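Local coordinates for protein angiotensin-converting enzyme (Anopheles gambiae, PDB 6S1Y) that probably hydrolyses small peptides as a zinc-dependent metallopeptidase of the angiotensin-converting enzyme family, at residues M292-F297 / T303-T308; A335-R340 / Q367-P372; I341-C344 / R350-F353; I362-Q367 / G377-G382. One frame throughout, in Å; residues are numbered along the deposited sequence.

Helix 349-368, which supplies two histidines to the zinc site, is the common element of contacts 2, 3 and 4, and contact 1 packs against it through Leu305 and Thr303. The four differ in depth and chemistry. Contact 3 is buried and rests on a single amide-to-carboxylate bond near the start of that helix. Contact 2 lies at the surface beyond its other end, where one glutamine amide makes two bonds. Contacts 1 and 4 are partly buried: in the first a buried carboxylate gathers a backbone N-H and two waters, in the second a tyrosine hydroxyl accepts from a loop. Contacts 2 and 3 also share strand 339-342.

Contact 1 of 4, residues M292-F297 / T303-T308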
loop_
_atom_site.group_PDB
_atom_site.type_symbol
_atom_site.label_atom_id
_atom_site.label_comp_id
_atom_site.label_asym_id
_atom_site.label_seq_id
_atom_site.Cartn_x
_atom_site.Cartn_y
_atom_site.Cartn_z
ATOM N N MET A 292 12.225 16.632 6.150
ATOM C CA MET A 292 11.387 16.597 7.346
ATOM C C MET A 292 11.037 15.177 7.770
ATOM O O MET A 292 10.933 14.907 8.969
ATOM C CB MET A 292 10.135 17.415 7.114
ATOM C CG MET A 292 10.465 18.893 7.137
ATOM S SD MET A 292 9.040 19.881 6.713
ATOM C CE MET A 292 8.054 19.602 8.188
ATOM N N GLY A 293 10.885 14.246 6.829
ATOM C CA GLY A 293 10.664 12.865 7.223
ATOM C C GLY A 293 11.911 12.237 7.822
ATOM O O GLY A 293 11.823 11.415 8.741
ATOM N N ASP A 294 13.087 12.598 7.293
ATOM C CA ASP A 294 14.355 12.210 7.908
ATOM C C ASP A 294 14.433 12.715 9.345
ATOM O O ASP A 294 14.780 11.965 10.262
ATOM C CB ASP A 294 15.520 12.775 7.071
ATOM C CG ASP A 294 16.866 12.109 7.385
ATOM O OD1 ASP A 294 16.895 11.058 8.058
ATOM O OD2 ASP A 294 17.911 12.656 6.944
ATOM N N ASP A 295 14.074 13.985 9.555
ATOM C CA ASP A 295 14.117 14.573 10.895
ATOM C C ASP A 295 13.211 13.837 11.873
ATOM O O ASP A 295 13.562 13.658 13.045
ATOM C CB ASP A 295 13.711 16.043 10.843
ATOM C CG ASP A 295 13.650 16.676 12.227
ATOM O OD1 ASP A 295 14.733 16.899 12.838
ATOM O OD2 ASP A 295 12.527 16.952 12.714
ATOM N N PHE A 296 12.024 13.426 11.429
ATOM C CA PHE A 296 11.125 12.723 12.338
ATOM C C PHE A 296 11.772 11.425 12.807
ATOM O O PHE A 296 11.800 11.130 14.007
ATOM C CB PHE A 296 9.781 12.477 11.654
ATOM C CG PHE A 296 8.648 12.226 12.612
ATOM C CD1 PHE A 296 8.664 11.131 13.451
ATOM C CD2 PHE A 296 7.558 13.080 12.659
ATOM C CE1 PHE A 296 7.633 10.894 14.326
ATOM C CE2 PHE A 296 6.516 12.844 13.534
ATOM C CZ PHE A 296 6.554 11.750 14.364
ATOM N N PHE A 297 12.343 10.656 11.876
ATOM C CA PHE A 297 12.998 9.406 12.256
ATOM C C PHE A 297 14.201 9.654 13.170
ATOM O O PHE A 297 14.427 8.902 14.127
ATOM C CB PHE A 297 13.433 8.637 11.005
ATOM C CG PHE A 297 12.342 7.816 10.380
ATOM C CD1 PHE A 297 11.906 6.640 10.984
ATOM C CD2 PHE A 297 11.759 8.200 9.181
ATOM C CE1 PHE A 297 10.885 5.870 10.409
ATOM C CE2 PHE A 297 10.744 7.425 8.598
ATOM C CZ PHE A 297 10.313 6.263 9.216
ATOM N N THR A 303 17.806 5.623 12.491
ATOM C CA THR A 303 18.932 5.877 11.607
ATOM C C THR A 303 18.657 7.030 10.656
ATOM O O THR A 303 17.623 7.059 9.981
ATOM C CB THR A 303 19.270 4.626 10.804
ATOM O OG1 THR A 303 19.588 3.557 11.701
ATOM C CG2 THR A 303 20.447 4.900 9.861
ATOM N N LYS A 304 19.595 7.973 10.598
ATOM C CA LYS A 304 19.572 9.050 9.620
ATOM C C LYS A 304 19.815 8.494 8.221
ATOM O O LYS A 304 20.523 7.504 8.041
ATOM C CB LYS A 304 20.654 10.086 9.959
ATOM C CG LYS A 304 20.660 11.332 9.084
ATOM C CD LYS A 304 22.071 11.908 8.932
ATOM C CE LYS A 304 22.117 13.400 9.255
ATOM N NZ LYS A 304 21.004 14.185 8.638
ATOM N N LEU A 305 19.236 9.149 7.218
ATOM C CA LEU A 305 19.380 8.645 5.850
ATOM C C LEU A 305 20.839 8.756 5.415
ATOM O O LEU A 305 21.430 9.826 5.547
ATOM C CB LEU A 305 18.483 9.424 4.877
ATOM C CG LEU A 305 16.971 9.202 5.007
ATOM C CD1 LEU A 305 16.199 10.159 4.124
ATOM C CD2 LEU A 305 16.602 7.765 4.658
ATOM N N PRO A 306 21.436 7.699 4.871
ATOM C CA PRO A 306 22.808 7.807 4.347
ATOM C C PRO A 306 22.871 8.680 3.110
ATOM O O PRO A 306 21.872 8.926 2.423
ATOM C CB PRO A 306 23.178 6.360 4.009
ATOM C CG PRO A 306 21.812 5.692 3.685
ATOM C CD PRO A 306 20.834 6.366 4.623
ATOM N N GLN A 307 24.095 9.131 2.814
ATOM C CA GLN A 307 24.308 10.002 1.660
ATOM C C GLN A 307 24.002 9.279 0.353
ATOM O O GLN A 307 23.539 9.898 -0.606
ATOM C CB GLN A 307 25.754 10.537 1.667
ATOM C CG GLN A 307 26.064 11.507 0.545
ATOM C CD GLN A 307 25.310 12.808 0.693
ATOM O OE1 GLN A 307 25.090 13.293 1.815
ATOM N NE2 GLN A 307 24.880 13.378 -0.436
ATOM N N THR A 308 24.290 7.980 0.279
ATOM C CA THR A 308 23.907 7.208 -0.906
ATOM C C THR A 308 22.426 7.426 -1.252
ATOM O O THR A 308 22.060 7.575 -2.429
ATOM C CB THR A 308 24.192 5.724 -0.673
ATOM O OG1 THR A 308 25.597 5.535 -0.466
ATOM C CG2 THR A 308 23.771 4.895 -1.866
HETATM O O HOH W 1 15.817 8.554 8.526
HETATM O O HOH W 2 20.217 12.263 5.712
#
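Thr303 meets Asp294 through a water: a molecule gives one hydrogen bond to Thr303 O and another to Asp294 OD1, each 2.8 Å long, and so spans two oxygens that could not bond each other directly. Thr303 O is also the acceptor of Gln363 NE2, which ties this loop to helix 349-368. Lys304 follows with a bent side chain. Its CG passes 3.7 Å from Asp294 OD2, and the curl beyond brings the ammonium back toward the same oxygen, where NZ and Asp294 OD2 form a long salt bridge of 3.8 Å. Leu305 makes the direct polar link, its backbone N reaching Asp294 OD1 at 3.1 Å on the syn side of the carboxylate, 30° out of the carboxylate plane. The Asp294 torsion explains this reach: with CG swung anti to the helix backbone N (chi1 -164°), the carboxylate projects from helix 286-299 onto the loop. The Leu305 side chain runs past it in the opposite direction, CG lying 3.6 Å from Asp294 OD1, and also packs on Leu359 and, through CD2, on Ile362. A second water donates to Asp294 OD2 at 2.6 Å and also to Leu305 O, so a buried carboxylate is held by two waters and an N-H, with the lysine probably helping to keep it ionised. The result is a helix-loop-helix connection: Asp294 of helix 286-299 holds the linker to helix 307-312, packed against the zinc-binding helix 349-368 of this mainly helical peptidase.

Contact 2 of 4, residues A335-R340 / Q367-P372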
loop_
_atom_site.group_PDB
_atom_site.type_symbol
_atom_site.label_atom_id
_atom_site.label_comp_id
_atom_site.label_asym_id
_atom_site.label_seq_id
_atom_site.Cartn_x
_atom_site.Cartn_y
_atom_site.Cartn_z
ATOM N N ALA A 335 23.118 -4.236 0.059
ATOM C CA ALA A 335 24.521 -3.954 0.337
ATOM C C ALA A 335 24.554 -3.298 1.713
ATOM O O ALA A 335 23.900 -3.782 2.641
ATOM C CB ALA A 335 25.134 -3.066 -0.739
ATOM N N ILE A 336 25.269 -2.188 1.861
ATOM C CA ILE A 336 25.217 -1.406 3.094
ATOM C C ILE A 336 24.908 0.038 2.725
ATOM O O ILE A 336 25.631 0.648 1.927
ATOM C CB ILE A 336 26.521 -1.488 3.905
ATOM C CG1 ILE A 336 26.764 -2.909 4.419
ATOM C CG2 ILE A 336 26.448 -0.554 5.092
ATOM C CD1 ILE A 336 25.647 -3.431 5.347
ATOM N N ASP A 337 23.825 0.570 3.284
ATOM C CA ASP A 337 23.415 1.958 3.111
ATOM C C ASP A 337 23.045 2.304 1.682
ATOM O O ASP A 337 22.842 3.482 1.374
ATOM C CB ASP A 337 24.505 2.920 3.612
ATOM C CG ASP A 337 24.659 2.868 5.124
ATOM O OD1 ASP A 337 23.947 2.042 5.745
ATOM O OD2 ASP A 337 25.469 3.644 5.688
ATOM N N ASP A 338 22.930 1.330 0.781
ATOM C CA ASP A 338 22.438 1.648 -0.561
ATOM C C ASP A 338 20.933 1.391 -0.542
ATOM O O ASP A 338 20.467 0.249 -0.704
ATOM C CB ASP A 338 23.153 0.860 -1.644
ATOM C CG ASP A 338 22.741 1.307 -3.049
ATOM O OD1 ASP A 338 21.920 2.253 -3.172
ATOM O OD2 ASP A 338 23.229 0.692 -4.033
ATOM N N VAL A 339 20.185 2.467 -0.315
ATOM C CA VAL A 339 18.736 2.442 -0.197
ATOM C C VAL A 339 18.206 3.655 -0.941
ATOM O O VAL A 339 18.799 4.742 -0.866
ATOM C CB VAL A 339 18.286 2.438 1.284
ATOM C CG1 VAL A 339 18.694 1.123 1.961
ATOM C CG2 VAL A 339 18.860 3.629 2.037
ATOM N N ARG A 340 17.103 3.474 -1.674
ATOM C CA ARG A 340 16.667 4.534 -2.567
ATOM C C ARG A 340 15.150 4.581 -2.686
ATOM O O ARG A 340 14.466 3.558 -2.645
ATOM C CB ARG A 340 17.257 4.371 -3.977
ATOM C CG ARG A 340 18.714 3.995 -4.005
ATOM C CD ARG A 340 19.244 3.910 -5.427
ATOM N NE ARG A 340 20.415 3.038 -5.497
ATOM C CZ ARG A 340 21.033 2.700 -6.622
ATOM N NH1 ARG A 340 20.602 3.170 -7.778
ATOM N NH2 ARG A 340 22.076 1.883 -6.581
ATOM N N GLN A 367 17.336 -0.735 9.326
ATOM C CA GLN A 367 17.352 -1.369 10.642
ATOM C C GLN A 367 17.712 -2.849 10.580
ATOM O O GLN A 367 18.213 -3.395 11.568
ATOM C CB GLN A 367 15.995 -1.209 11.333
ATOM C CG GLN A 367 15.700 0.210 11.780
ATOM C CD GLN A 367 16.607 0.653 12.921
ATOM O OE1 GLN A 367 16.878 -0.117 13.838
ATOM N NE2 GLN A 367 17.070 1.894 12.866
ATOM N N TYR A 368 17.450 -3.534 9.470
ATOM C CA TYR A 368 17.749 -4.960 9.415
ATOM C C TYR A 368 18.838 -5.315 8.400
ATOM O O TYR A 368 19.064 -6.500 8.143
ATOM C CB TYR A 368 16.467 -5.777 9.158
ATOM C CG TYR A 368 15.702 -5.581 7.849
ATOM C CD1 TYR A 368 16.338 -5.636 6.610
ATOM C CD2 TYR A 368 14.311 -5.418 7.856
ATOM C CE1 TYR A 368 15.616 -5.488 5.415
ATOM C CE2 TYR A 368 13.587 -5.265 6.674
ATOM C CZ TYR A 368 14.238 -5.314 5.459
ATOM O OH TYR A 368 13.513 -5.176 4.293
ATOM N N GLN A 369 19.547 -4.326 7.857
ATOM C CA GLN A 369 20.548 -4.608 6.835
ATOM C C GLN A 369 21.744 -5.395 7.364
ATOM O O GLN A 369 22.499 -5.944 6.554
ATOM C CB GLN A 369 21.029 -3.313 6.193
ATOM C CG GLN A 369 21.759 -2.357 7.104
ATOM C CD GLN A 369 22.286 -1.159 6.337
ATOM O OE1 GLN A 369 22.245 -1.136 5.106
ATOM N NE2 GLN A 369 22.778 -0.161 7.051
ATOM N N HIS A 370 21.921 -5.480 8.685
ATOM C CA HIS A 370 22.963 -6.315 9.270
ATOM C C HIS A 370 22.591 -7.790 9.303
ATOM O O HIS A 370 23.426 -8.612 9.687
ATOM C CB HIS A 370 23.254 -5.861 10.702
ATOM C CG HIS A 370 22.125 -6.136 11.640
ATOM N ND1 HIS A 370 21.128 -5.213 11.894
ATOM C CD2 HIS A 370 21.799 -7.251 12.342
ATOM C CE1 HIS A 370 20.254 -5.740 12.739
ATOM N NE2 HIS A 370 20.634 -6.976 13.022
ATOM N N GLN A 371 21.364 -8.145 8.950
ATOM C CA GLN A 371 20.943 -9.538 9.001
ATOM C C GLN A 371 21.394 -10.287 7.751
ATOM O O GLN A 371 21.766 -9.677 6.748
ATOM C CB GLN A 371 19.422 -9.626 9.131
ATOM C CG GLN A 371 18.845 -9.001 10.399
ATOM C CD GLN A 371 18.558 -10.014 11.508
ATOM O OE1 GLN A 371 18.691 -11.216 11.326
ATOM N NE2 GLN A 371 18.157 -9.513 12.664
ATOM N N PRO A 372 21.378 -11.616 7.787
ATOM C CA PRO A 372 21.569 -12.379 6.550
ATOM C C PRO A 372 20.469 -12.061 5.546
ATOM O O PRO A 372 19.362 -11.645 5.905
ATOM C CB PRO A 372 21.509 -13.841 7.006
ATOM C CG PRO A 372 20.890 -13.803 8.360
ATOM C CD PRO A 372 21.227 -12.483 8.964
#
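Gln369 takes the crowded position at its first torsion, CG lying between the backbone N and the carbonyl carbon (chi1 64°), and then runs straight out, chi2 175°, so that its amide meets Asp337 with both polar atoms. There it makes two bonds at once. OE1 accepts from Asp337 N at 3.0 Å, with the donor tilted slightly from the carbonyl plane, and NE2 donates to Asp337 OD1 at 2.8 Å. Both bonds are almost straight, and the second meets the carboxylate oxygen nearly along its C-O axis. The carboxylate and amide planes stand only 19° apart, so the pairing keeps both groups nearly coplanar and fixes the rotation of the amide. Asp337 has a left-handed backbone conformation (positive phi), which probably helps present its N-H and its side chain to one partner. It sits in the connection between the antiparallel strands 329-332 and 339-342 of a beta-hairpin, whereas Gln369 belongs to the type I turn from Tyr368 to Gln371, where the zinc-binding helix gives out into loop; the amide thus joins the hairpin loop to that turn. Ile336 lies across Gln369 at about a right angle, its CD1 4.1 Å from Gln369 OE1. Farther along, Arg340 forms a two-point salt bridge with Asp338: Arg340 NE reaches Asp338 OD1 at 2.9 Å and Arg340 NH2 reaches Asp338 OD2 at 3.0 Å. The guanidinium also makes cation-pi contacts with Phe333 and Trp38.

Contact 3 of 4, residues I341-C344 / R350-F353; sequences IKQC and REFF
Gln343 NE2 donates to Glu351 OE2 at 3.0 Å, and this single hydrogen bond carries the contact. The oxygen lies in the plane of the Gln343 amide, 5° out of it, while the amide nitrogen meets Glu351 OE2 almost head-on to its C-O bond. The amide and carboxylate planes are turned 33° against each other; the side chains slide past one another in opposite directions and meet at their polar ends. Their shapes differ. Gln343 is fully drawn out, with CG anti to the backbone N and the chain straight beyond it, which lets its amide span the distance from the 341-344 segment to the helix. Glu351 bends back instead at its second torsion (chi2 -90°), which turns the carboxylate toward the incoming amide. Its other oxygen, OE1, lies 4.1 Å from Cys344 O; both are acceptors, so this is proximity and not a bond. Behind the bond the two partners are themselves anchored: Gln343 is paired through its backbone with Ile314 and packs on Val354, Ala328 and Phe290, while the N-H of Glu351 is bound by Asn348 OD1. Cys344 adds a covalent tie through its disulfide with Cys326. Being in the first turn of helix 349-368, the carboxylate is probably favoured by the helix dipole. What results is a strand-loop-helix unit leading into the HExxH helix, whose His357 and His361 bind zinc with Glu385; the Gln343 side chain touches Glu358 of that motif and is about 10 Å from the zinc ion.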
loop_
_atom_site.group_PDB
_atom_site.type_symbol
_atom_site.label_atom_id
_atom_site.label_comp_id
_atom_site.label_asym_id
_atom_site.label_seq_id
_atom_site.Cartn_x
_atom_site.Cartn_y
_atom_site.Cartn_z
ATOM N N ILE A 341 14.651 5.794 -2.895
ATOM C CA ILE A 341 13.252 6.036 -3.193
ATOM C C ILE A 341 13.159 6.587 -4.601
ATOM O O ILE A 341 13.972 7.429 -5.009
ATOM C CB ILE A 341 12.616 7.002 -2.165
ATOM C CG1 ILE A 341 12.386 6.252 -0.852
ATOM C CG2 ILE A 341 11.335 7.623 -2.722
ATOM C CD1 ILE A 341 11.911 7.125 0.323
ATOM N N LYS A 342 12.162 6.120 -5.340
ATOM C CA LYS A 342 11.805 6.669 -6.639
ATOM C C LYS A 342 10.368 7.156 -6.499
ATOM O O LYS A 342 9.439 6.349 -6.358
ATOM C CB LYS A 342 11.957 5.620 -7.741
ATOM C CG LYS A 342 11.547 6.100 -9.118
ATOM C CD LYS A 342 12.114 5.185 -10.219
ATOM C CE LYS A 342 11.733 3.717 -10.017
ATOM N NZ LYS A 342 10.312 3.441 -10.346
ATOM N N GLN A 343 10.188 8.470 -6.504
ATOM C CA GLN A 343 8.887 9.072 -6.280
ATOM C C GLN A 343 8.763 10.318 -7.134
ATOM O O GLN A 343 9.658 11.175 -7.129
ATOM C CB GLN A 343 8.682 9.425 -4.800
ATOM C CG GLN A 343 7.274 9.929 -4.487
ATOM C CD GLN A 343 7.003 10.054 -2.997
ATOM O OE1 GLN A 343 7.665 9.430 -2.170
ATOM N NE2 GLN A 343 6.008 10.869 -2.649
ATOM N N CYS A 344 7.655 10.420 -7.859
ATOM C CA CYS A 344 7.375 11.611 -8.660
ATOM C C CYS A 344 6.625 12.616 -7.785
ATOM O O CYS A 344 5.499 13.027 -8.038
ATOM C CB CYS A 344 6.640 11.231 -9.940
ATOM S SG CYS A 344 7.651 10.071 -10.974
ATOM N N ARG A 350 -1.209 15.160 0.711
ATOM C CA ARG A 350 -1.280 13.748 0.333
ATOM C C ARG A 350 0.120 13.187 0.074
ATOM O O ARG A 350 0.527 12.187 0.675
ATOM C CB ARG A 350 -2.177 13.616 -0.902
ATOM C CG ARG A 350 -2.526 12.201 -1.340
ATOM C CD ARG A 350 -3.513 12.248 -2.507
ATOM N NE ARG A 350 -2.916 12.819 -3.720
ATOM C CZ ARG A 350 -3.057 14.080 -4.129
ATOM N NH1 ARG A 350 -2.456 14.471 -5.253
ATOM N NH2 ARG A 350 -3.793 14.962 -3.430
ATOM N N GLU A 351 0.884 13.849 -0.794
ATOM C CA GLU A 351 2.225 13.384 -1.126
ATOM C C GLU A 351 3.159 13.442 0.083
ATOM O O GLU A 351 4.056 12.604 0.218
ATOM C CB GLU A 351 2.787 14.226 -2.281
ATOM C CG GLU A 351 2.126 14.007 -3.647
ATOM C CD GLU A 351 2.801 12.913 -4.478
ATOM O OE1 GLU A 351 2.256 12.544 -5.544
ATOM O OE2 GLU A 351 3.863 12.415 -4.073
ATOM N N PHE A 352 2.967 14.411 0.974
ATOM C CA PHE A 352 3.744 14.444 2.209
ATOM C C PHE A 352 3.604 13.144 2.989
ATOM O O PHE A 352 4.588 12.656 3.552
ATOM C CB PHE A 352 3.295 15.633 3.064
ATOM C CG PHE A 352 4.314 16.097 4.073
ATOM C CD1 PHE A 352 5.679 16.016 3.820
ATOM C CD2 PHE A 352 3.901 16.648 5.273
ATOM C CE1 PHE A 352 6.619 16.479 4.755
ATOM C CE2 PHE A 352 4.835 17.108 6.219
ATOM C CZ PHE A 352 6.193 17.028 5.950
ATOM N N PHE A 353 2.382 12.568 3.049
ATOM C CA PHE A 353 2.193 11.281 3.720
ATOM C C PHE A 353 2.822 10.140 2.929
ATOM O O PHE A 353 3.354 9.196 3.520
ATOM C CB PHE A 353 0.693 10.987 3.958
ATOM C CG PHE A 353 0.056 11.943 4.908
ATOM C CD1 PHE A 353 0.643 12.210 6.141
ATOM C CD2 PHE A 353 -1.091 12.638 4.548
ATOM C CE1 PHE A 353 0.083 13.133 7.003
ATOM C CE2 PHE A 353 -1.655 13.558 5.405
ATOM C CZ PHE A 353 -1.073 13.812 6.634
#

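Contact 4 of 4, residues I362-Q367 / G377-G382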
loop_
_atom_site.group_PDB
_atom_site.type_symbol
_atom_site.label_atom_id
_atom_site.label_comp_id
_atom_site.label_asym_id
_atom_site.label_seq_id
_atom_site.Cartn_x
_atom_site.Cartn_y
_atom_site.Cartn_z
ATOM N N ILE A 362 12.357 2.580 3.831
ATOM C CA ILE A 362 13.801 2.803 3.885
ATOM C C ILE A 362 14.331 2.524 5.290
ATOM O O ILE A 362 15.292 1.771 5.470
ATOM C CB ILE A 362 14.152 4.234 3.443
ATOM C CG1 ILE A 362 13.786 4.466 1.980
ATOM C CG2 ILE A 362 15.646 4.489 3.660
ATOM C CD1 ILE A 362 14.547 3.617 1.001
ATOM N N GLN A 363 13.696 3.118 6.308
ATOM C CA GLN A 363 14.140 2.917 7.681
ATOM C C GLN A 363 14.148 1.439 8.040
ATOM O O GLN A 363 15.044 0.964 8.741
ATOM C CB GLN A 363 13.241 3.689 8.638
ATOM C CG GLN A 363 13.657 3.579 10.097
ATOM C CD GLN A 363 15.005 4.241 10.378
ATOM O OE1 GLN A 363 15.780 3.753 11.206
ATOM N NE2 GLN A 363 15.280 5.357 9.694
ATOM N N TYR A 364 13.149 0.692 7.589
ATOM C CA TYR A 364 13.129 -0.731 7.884
ATOM C C TYR A 364 14.348 -1.397 7.251
ATOM O O TYR A 364 15.069 -2.157 7.909
ATOM C CB TYR A 364 11.820 -1.332 7.376
ATOM C CG TYR A 364 11.241 -2.533 8.123
ATOM C CD1 TYR A 364 12.004 -3.317 8.976
ATOM C CD2 TYR A 364 9.896 -2.879 7.943
ATOM C CE1 TYR A 364 11.442 -4.431 9.634
ATOM C CE2 TYR A 364 9.325 -3.962 8.593
ATOM C CZ TYR A 364 10.093 -4.745 9.436
ATOM O OH TYR A 364 9.473 -5.820 10.055
ATOM N N TYR A 365 14.609 -1.088 5.972
ATOM C CA TYR A 365 15.815 -1.572 5.309
ATOM C C TYR A 365 17.048 -1.302 6.174
ATOM O O TYR A 365 17.842 -2.211 6.450
ATOM C CB TYR A 365 15.974 -0.903 3.934
ATOM C CG TYR A 365 14.870 -1.157 2.895
ATOM C CD1 TYR A 365 14.051 -2.283 2.951
ATOM C CD2 TYR A 365 14.658 -0.247 1.859
ATOM C CE1 TYR A 365 13.061 -2.496 2.008
ATOM C CE2 TYR A 365 13.674 -0.457 0.902
ATOM C CZ TYR A 365 12.879 -1.578 0.981
ATOM O OH TYR A 365 11.900 -1.761 0.028
ATOM N N LEU A 366 17.211 -0.051 6.632
ATOM C CA LEU A 366 18.405 0.311 7.388
ATOM C C LEU A 366 18.482 -0.444 8.703
ATOM O O LEU A 366 19.578 -0.816 9.136
ATOM C CB LEU A 366 18.450 1.818 7.631
ATOM C CG LEU A 366 18.618 2.630 6.345
ATOM C CD1 LEU A 366 18.344 4.101 6.597
ATOM C CD2 LEU A 366 20.035 2.459 5.733
ATOM N N GLN A 367 17.336 -0.735 9.326
ATOM C CA GLN A 367 17.352 -1.369 10.642
ATOM C C GLN A 367 17.712 -2.849 10.580
ATOM O O GLN A 367 18.213 -3.395 11.568
ATOM C CB GLN A 367 15.995 -1.209 11.333
ATOM C CG GLN A 367 15.700 0.210 11.780
ATOM C CD GLN A 367 16.607 0.653 12.921
ATOM O OE1 GLN A 367 16.878 -0.117 13.838
ATOM N NE2 GLN A 367 17.070 1.894 12.866
ATOM N N GLY A 377 13.818 -8.735 5.343
ATOM C CA GLY A 377 12.461 -8.409 4.950
ATOM C C GLY A 377 11.624 -8.116 6.181
ATOM O O GLY A 377 12.093 -8.212 7.319
ATOM N N GLY A 378 10.355 -7.772 5.945
ATOM C CA GLY A 378 9.434 -7.557 7.048
ATOM C C GLY A 378 9.111 -8.839 7.799
ATOM O O GLY A 378 9.270 -9.942 7.295
ATOM N N ALA A 379 8.691 -8.688 9.058
ATOM C CA ALA A 379 8.204 -9.840 9.814
ATOM C C ALA A 379 7.060 -10.530 9.070
ATOM O O ALA A 379 6.994 -11.764 9.018
ATOM C CB ALA A 379 7.775 -9.404 11.216
ATOM N N ASN A 380 6.130 -9.741 8.507
ATOM C CA ASN A 380 5.279 -10.181 7.395
ATOM C C ASN A 380 5.066 -8.960 6.501
ATOM O O ASN A 380 5.451 -7.847 6.883
ATOM C CB ASN A 380 3.966 -10.803 7.875
ATOM C CG ASN A 380 3.055 -9.825 8.587
ATOM O OD1 ASN A 380 2.888 -8.673 8.154
ATOM N ND2 ASN A 380 2.443 -10.277 9.688
ATOM N N PRO A 381 4.491 -9.113 5.308
ATOM C CA PRO A 381 4.420 -7.961 4.383
ATOM C C PRO A 381 3.674 -6.771 4.941
ATOM O O PRO A 381 3.892 -5.647 4.475
ATOM C CB PRO A 381 3.711 -8.535 3.146
ATOM C CG PRO A 381 3.956 -10.030 3.228
ATOM C CD PRO A 381 4.009 -10.360 4.691
ATOM N N GLY A 382 2.805 -6.963 5.933
ATOM C CA GLY A 382 2.103 -5.839 6.518
ATOM C C GLY A 382 2.953 -5.011 7.446
ATOM O O GLY A 382 2.732 -3.799 7.576
#
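Tyr364 reaches from the zinc-binding HExxH helix to Ala379, in the loop that leads to helix 381-395 with its zinc ligand Glu385, so the contact links the two helices that carry the zinc ligands, in the HExxH-plus-glutamate arrangement typical of gluzincin peptidases. The side chain leaves its helix close to anti to the backbone N (chi1 -150°), and this points the ring out across the gap. Its hydroxyl then accepts from Ala379 N at 3.1 Å, with an N-H...O angle of 159°. Gly378 approaches the hydroxyl end of the ring obliquely, its CA 3.5 Å from Tyr364 OH and 3.7 Å from Tyr364 CZ. The ring also meets those of His384 and Tyr368, and touches Leu546. On the same helix, Gln363 and Gln367 form an i to i+4 pair: Gln367, bent at its second torsion, folds back so that its NE2 donates to Gln363 OE1 at 2.8 Å. The loop ends in Asn380, the N-cap of helix 381-395. With chi1 at 65° its CG sits between the backbone N and carbonyl carbon, turning Asn380 OD1 over the helix start, where it accepts from Gly382 N at 2.8 Å and also from Phe383 N.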